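Local coordinates for protein 30kLP (Treponema pallidum, PDB 3K8G) that might take part in ligand transport as an outer-membrane-associated lipoprotein, and alters membrane permeability at acidic pH, at residues P143-R148 against A163-N168; H171-L176 against L184-M189. One frame throughout, in Å; residues are numbered along the deposited sequence.

Contact 1 of 2, residues P143-R148 against A163-N168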
loop_
_atom_site.group_PDB
_atom_site.type_symbol
_atom_site.label_atom_id
_atom_site.label_comp_id
_atom_site.label_asym_id
_atom_site.label_seq_id
_atom_site.Cartn_x
_atom_site.Cartn_y
_atom_site.Cartn_z
ATOM N N PRO A 143 8.572 12.077 -2.739
ATOM C CA PRO A 143 7.112 12.209 -2.841
ATOM C C PRO A 143 6.554 13.114 -1.712
ATOM O O PRO A 143 7.181 13.235 -0.647
ATOM C CB PRO A 143 6.607 10.774 -2.631
ATOM C CG PRO A 143 7.679 10.087 -1.915
ATOM C CD PRO A 143 8.975 10.688 -2.416
ATOM N N GLN A 144 5.415 13.745 -1.979
ATOM C CA GLN A 144 4.701 14.568 -1.006
ATOM C C GLN A 144 3.510 13.807 -0.452
ATOM O O GLN A 144 2.694 13.282 -1.209
ATOM C CB GLN A 144 4.209 15.850 -1.664
ATOM C CG GLN A 144 5.309 16.718 -2.275
ATOM C CD GLN A 144 4.713 17.714 -3.270
ATOM O OE1 GLN A 144 4.078 17.316 -4.246
ATOM N NE2 GLN A 144 4.899 19.001 -3.019
ATOM N N LEU A 145 3.441 13.684 0.869
ATOM C CA LEU A 145 2.409 12.886 1.498
ATOM C C LEU A 145 1.734 13.704 2.589
ATOM O O LEU A 145 2.361 14.587 3.161
ATOM C CB LEU A 145 2.996 11.614 2.150
ATOM C CG LEU A 145 3.287 10.329 1.334
ATOM C CD1 LEU A 145 2.029 9.863 0.522
ATOM C CD2 LEU A 145 4.457 10.520 0.431
ATOM N N PRO A 146 0.459 13.379 2.911
ATOM C CA PRO A 146 -0.212 14.222 3.909
ATOM C C PRO A 146 0.323 13.960 5.326
ATOM O O PRO A 146 0.931 12.937 5.561
ATOM C CB PRO A 146 -1.688 13.831 3.812
ATOM C CG PRO A 146 -1.745 12.550 3.104
ATOM C CD PRO A 146 -0.454 12.398 2.271
ATOM N N PRO A 147 0.109 14.910 6.257
ATOM C CA PRO A 147 0.744 14.788 7.565
ATOM C C PRO A 147 0.446 13.519 8.359
ATOM O O PRO A 147 1.361 12.982 8.969
ATOM C CB PRO A 147 0.259 16.023 8.321
ATOM C CG PRO A 147 -0.141 16.984 7.261
ATOM C CD PRO A 147 -0.664 16.160 6.123
ATOM N N ARG A 148 -0.802 13.039 8.390
ATOM C CA ARG A 148 -1.076 11.820 9.187
ATOM C C ARG A 148 -0.464 10.578 8.532
ATOM O O ARG A 148 -0.021 9.650 9.201
ATOM C CB ARG A 148 -2.599 11.615 9.416
ATOM C CG ARG A 148 -2.889 10.363 10.204
ATOM C CD ARG A 148 -4.361 10.226 10.597
ATOM N NE ARG A 148 -4.521 9.031 11.404
ATOM C CZ ARG A 148 -5.704 8.593 11.822
ATOM N NH1 ARG A 148 -6.806 9.259 11.497
ATOM N NH2 ARG A 148 -5.775 7.488 12.532
ATOM N N ALA A 163 -2.501 3.001 6.390
ATOM C CA ALA A 163 -2.709 4.342 5.784
ATOM C C ALA A 163 -2.704 4.257 4.256
ATOM O O ALA A 163 -1.848 3.588 3.677
ATOM C CB ALA A 163 -1.605 5.334 6.293
ATOM N N LEU A 164 -3.640 4.947 3.588
ATOM C CA LEU A 164 -3.578 5.018 2.144
ATOM C C LEU A 164 -3.690 6.472 1.738
ATOM O O LEU A 164 -4.429 7.237 2.367
ATOM C CB LEU A 164 -4.701 4.219 1.467
ATOM C CG LEU A 164 -4.443 2.699 1.321
ATOM C CD1 LEU A 164 -4.958 1.994 2.542
ATOM C CD2 LEU A 164 -5.143 2.185 0.067
ATOM N N TYR A 165 -2.930 6.846 0.719
ATOM C CA TYR A 165 -3.118 8.152 0.119
ATOM C C TYR A 165 -3.416 7.959 -1.361
ATOM O O TYR A 165 -2.602 7.362 -2.093
ATOM C CB TYR A 165 -1.861 8.998 0.301
ATOM C CG TYR A 165 -2.017 10.381 -0.338
ATOM C CD1 TYR A 165 -3.060 11.206 0.052
ATOM C CD2 TYR A 165 -1.108 10.864 -1.305
ATOM C CE1 TYR A 165 -3.227 12.469 -0.495
ATOM C CE2 TYR A 165 -1.274 12.160 -1.837
ATOM C CZ TYR A 165 -2.349 12.941 -1.410
ATOM O OH TYR A 165 -2.594 14.220 -1.900
ATOM N N ILE A 166 -4.552 8.477 -1.824
ATOM C CA ILE A 166 -5.052 8.067 -3.160
ATOM C C ILE A 166 -5.299 9.346 -3.938
ATOM O O ILE A 166 -6.135 10.150 -3.517
ATOM C CB ILE A 166 -6.357 7.251 -2.998
ATOM C CG1 ILE A 166 -6.087 6.003 -2.135
ATOM C CG2 ILE A 166 -7.028 6.920 -4.403
ATOM C CD1 ILE A 166 -7.164 5.780 -1.038
ATOM N N LYS A 167 -4.554 9.554 -5.032
ATOM C CA LYS A 167 -4.674 10.794 -5.789
ATOM C C LYS A 167 -6.065 10.917 -6.407
ATOM O O LYS A 167 -6.636 11.997 -6.393
ATOM C CB LYS A 167 -3.553 10.917 -6.852
ATOM C CG LYS A 167 -2.142 10.847 -6.211
ATOM C CD LYS A 167 -1.011 11.441 -7.060
ATOM C CE LYS A 167 0.310 11.531 -6.223
ATOM N NZ LYS A 167 1.598 11.281 -7.003
ATOM N N ASN A 168 -6.612 9.821 -6.940
ATOM C CA ASN A 168 -7.938 9.869 -7.590
ATOM C C ASN A 168 -8.995 9.353 -6.609
ATOM O O ASN A 168 -9.453 8.191 -6.673
ATOM C CB ASN A 168 -7.963 9.079 -8.917
ATOM C CG ASN A 168 -9.248 9.319 -9.713
ATOM O OD1 ASN A 168 -10.257 9.781 -9.159
ATOM N ND2 ASN A 168 -9.224 8.995 -11.001
HETATM O O HOH W 1 0.408 15.399 -0.613
#

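Contact 2 of 2, residues H171-L176 against L184-M189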
loop_
_atom_site.group_PDB
_atom_site.type_symbol
_atom_site.label_atom_id
_atom_site.label_comp_id
_atom_site.label_asym_id
_atom_site.label_seq_id
_atom_site.Cartn_x
_atom_site.Cartn_y
_atom_site.Cartn_z
ATOM N N HIS A 171 -12.646 8.077 -7.847
ATOM C CA HIS A 171 -12.675 6.684 -8.314
ATOM C C HIS A 171 -12.640 5.648 -7.176
ATOM O O HIS A 171 -13.358 4.645 -7.210
ATOM C CB HIS A 171 -11.507 6.473 -9.285
ATOM C CG HIS A 171 -11.591 5.212 -10.092
ATOM N ND1 HIS A 171 -10.876 4.077 -9.773
ATOM C CD2 HIS A 171 -12.279 4.920 -11.221
ATOM C CE1 HIS A 171 -11.140 3.130 -10.658
ATOM N NE2 HIS A 171 -11.986 3.617 -11.550
ATOM N N PHE A 172 -11.838 5.897 -6.145
ATOM C CA PHE A 172 -11.669 4.930 -5.044
ATOM C C PHE A 172 -12.884 4.860 -4.101
ATOM O O PHE A 172 -13.226 3.777 -3.590
ATOM C CB PHE A 172 -10.407 5.267 -4.245
ATOM C CG PHE A 172 -9.872 4.125 -3.418
ATOM C CD1 PHE A 172 -9.007 3.195 -3.974
ATOM C CD2 PHE A 172 -10.223 3.988 -2.087
ATOM C CE1 PHE A 172 -8.503 2.137 -3.214
ATOM C CE2 PHE A 172 -9.716 2.942 -1.318
ATOM C CZ PHE A 172 -8.855 2.024 -1.883
ATOM N N ILE A 173 -13.517 6.014 -3.864
ATOM C CA ILE A 173 -14.667 6.114 -2.947
ATOM C C ILE A 173 -15.854 5.238 -3.356
ATOM O O ILE A 173 -16.541 4.661 -2.501
ATOM C CB ILE A 173 -15.133 7.582 -2.739
ATOM C CG1 ILE A 173 -16.060 7.685 -1.522
ATOM C CG2 ILE A 173 -15.880 8.119 -3.952
ATOM C CD1 ILE A 173 -15.374 7.549 -0.191
ATOM N N THR A 174 -16.085 5.120 -4.657
ATOM C CA THR A 174 -17.152 4.270 -5.164
ATOM C C THR A 174 -16.864 2.799 -4.835
ATOM O O THR A 174 -17.774 2.054 -4.422
ATOM C CB THR A 174 -17.367 4.469 -6.682
ATOM O OG1 THR A 174 -16.278 3.895 -7.420
ATOM C CG2 THR A 174 -17.467 5.944 -7.017
ATOM N N LYS A 175 -15.599 2.389 -4.983
ATOM C CA LYS A 175 -15.207 1.022 -4.617
ATOM C C LYS A 175 -15.392 0.824 -3.132
ATOM O O LYS A 175 -15.998 -0.152 -2.682
ATOM C CB LYS A 175 -13.731 0.746 -4.925
ATOM C CG LYS A 175 -13.348 0.748 -6.390
ATOM C CD LYS A 175 -11.820 0.875 -6.510
ATOM C CE LYS A 175 -11.370 0.759 -7.958
ATOM N NZ LYS A 175 -10.467 -0.409 -8.185
ATOM N N LEU A 176 -14.841 1.752 -2.364
ATOM C CA LEU A 176 -14.812 1.609 -0.926
ATOM C C LEU A 176 -16.218 1.568 -0.356
ATOM O O LEU A 176 -16.485 0.826 0.587
ATOM C CB LEU A 176 -13.971 2.721 -0.290
ATOM C CG LEU A 176 -13.752 2.637 1.217
ATOM C CD1 LEU A 176 -12.810 1.495 1.585
ATOM C CD2 LEU A 176 -13.215 3.970 1.708
ATOM N N LEU A 184 -16.448 10.283 -10.195
ATOM C CA LEU A 184 -16.801 11.541 -9.531
ATOM C C LEU A 184 -15.702 12.598 -9.685
ATOM O O LEU A 184 -14.521 12.248 -9.759
ATOM C CB LEU A 184 -17.098 11.321 -8.048
ATOM C CG LEU A 184 -18.399 10.695 -7.531
ATOM C CD1 LEU A 184 -19.631 10.993 -8.405
ATOM C CD2 LEU A 184 -18.197 9.213 -7.339
ATOM N N PRO A 185 -16.093 13.891 -9.717
ATOM C CA PRO A 185 -15.197 15.031 -9.936
ATOM C C PRO A 185 -14.433 15.478 -8.682
ATOM O O PRO A 185 -14.210 16.690 -8.491
ATOM C CB PRO A 185 -16.161 16.139 -10.399
ATOM C CG PRO A 185 -17.436 15.832 -9.745
ATOM C CD PRO A 185 -17.497 14.329 -9.560
ATOM N N LEU A 186 -14.006 14.506 -7.870
ATOM C CA LEU A 186 -13.438 14.782 -6.555
ATOM C C LEU A 186 -11.913 14.576 -6.553
ATOM O O LEU A 186 -11.341 14.019 -7.486
ATOM C CB LEU A 186 -14.113 13.906 -5.492
ATOM C CG LEU A 186 -15.640 13.865 -5.399
ATOM C CD1 LEU A 186 -16.133 12.491 -4.931
ATOM C CD2 LEU A 186 -16.175 14.949 -4.467
ATOM N N GLY A 187 -11.264 15.023 -5.485
ATOM C CA GLY A 187 -9.832 15.077 -5.462
ATOM C C GLY A 187 -9.238 13.909 -4.688
ATOM O O GLY A 187 -9.781 12.795 -4.674
ATOM N N ALA A 188 -8.142 14.213 -4.020
ATOM C CA ALA A 188 -7.360 13.240 -3.291
ATOM C C ALA A 188 -8.106 12.735 -2.060
ATOM O O ALA A 188 -8.911 13.476 -1.463
ATOM C CB ALA A 188 -6.040 13.876 -2.908
ATOM N N MET A 189 -7.861 11.475 -1.699
ATOM C CA MET A 189 -8.462 10.892 -0.534
ATOM C C MET A 189 -7.352 10.431 0.402
ATOM O O MET A 189 -6.402 9.785 -0.046
ATOM C CB MET A 189 -9.350 9.682 -0.894
ATOM C CG MET A 189 -9.829 8.857 0.344
ATOM S SD MET A 189 -10.699 7.277 -0.023
ATOM C CE MET A 189 -12.090 7.915 -0.894
#

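Contact 1 of 2, residues P143-R148 against A163-N168
Pro146 sets its CD over one face of the Tyr165 ring, a CH-pi contact between the N-cap of helix 147-153 and strand 162-166 of the beta-half-barrel. Pro146 CD stands 3.7 Å from the centroid of the Tyr165 ring, only 14° off the ring normal. The contact is therefore centred on the ring. Pro146 CG is displaced from that centre and sits 3.6 Å from Tyr165 CD1. Tyr165 has the most surface buried here. Its CG is anti to the backbone N (chi1 179°), which carries the ring out from the strand to the proline.

Leu145 adds a second apolar touch. Its CB does not point at the strand, but the CD1 branch reaches back to it. Leu145 CD1 comes 3.8 Å from Tyr165 CD2, approaching the ring obliquely, and it also meets Tyr165 CB.

The strand is held by backbone bonds on both flanks: Tyr165 pairs with Tyr22, and Ile166 with Met189. Phe149 of helix 147-153 also packs on Tyr165. The contact lies near the surface and joins the loop leading into this helix, which is probably amphipathic, to the strand that follows it. One water makes a weak, loose bridge: it donates to Gln144 O at 3.2 Å and lies 3.5 Å from Tyr165 OH.

Contact 2 of 2, residues H171-L176 against L184-M189
Met189 lays its terminal methyl across Ile173, where helix 169-176 packs against the loop that returns to strand 189-196. This helix-loop-strand connection belongs to the beta-half-barrel, and the helix is predicted to be amphipathic. Its apolar side faces the loop here. Met189 has the most surface buried by the contact. Its chain runs extended from the backbone and then bends at the sulfur (chi3 -62°), which turns CE toward the helix. Met189 CE packs tightly, 3.4 Å from Ile173 CD1, and also touches Ile173 CB. The two side chains cross at about a right angle.

The sulfur meets a second helix residue. Met189 SD is 3.9 Å from Phe172 CD2 and 5.1 Å from the centroid of the Phe172 ring. It lies 67° off the ring normal, an oblique Met-aromatic contact. Phe172 also packs on Ile166 and Leu191, and Met189 on Ile166 and Leu206, so both side chains belong to the apolar layer between helix and strands.

Farther back along the loop, Leu184 packs beside the helix through its CD2 branch. Ile173 CG2 touches that branch at 4.2 Å and has a looser contact with Leu186 CD1. Ile173 thus meets three residues of the loop segment. Thr174 turns its methyl to the loop, with CG2 anti to the carbonyl carbon and beside the backbone N. The resulting methyl-to-methyl contact is tight: Thr174 CG2 lies 3.4 Å from Leu184 CD2.

In the fold
Contact 1 precedes contact 2 in the chain, and their centres are about 14 Å apart. Strand 162-166 of contact 1 leads directly into helix 169-176 of contact 2. The chain then returns through the loop to strand 189-196, which pairs antiparallel with strand 162-166. Ile166 O and Met189 N, 2.8 Å apart, probably form a hydrogen bond between the contacts. Ile166 CD1 also packs on Phe172 CD2 at 3.7 Å. Tyr165 lies toward helix 147-153, whereas Ile166 meets helix 169-176. Contact 1 fastens the entry to helix 147-153 against strand 162-166, and contact 2 packs helix 169-176 against the loop leading to strand 189-196. Contact 1 is near the surface, and contact 2 is buried.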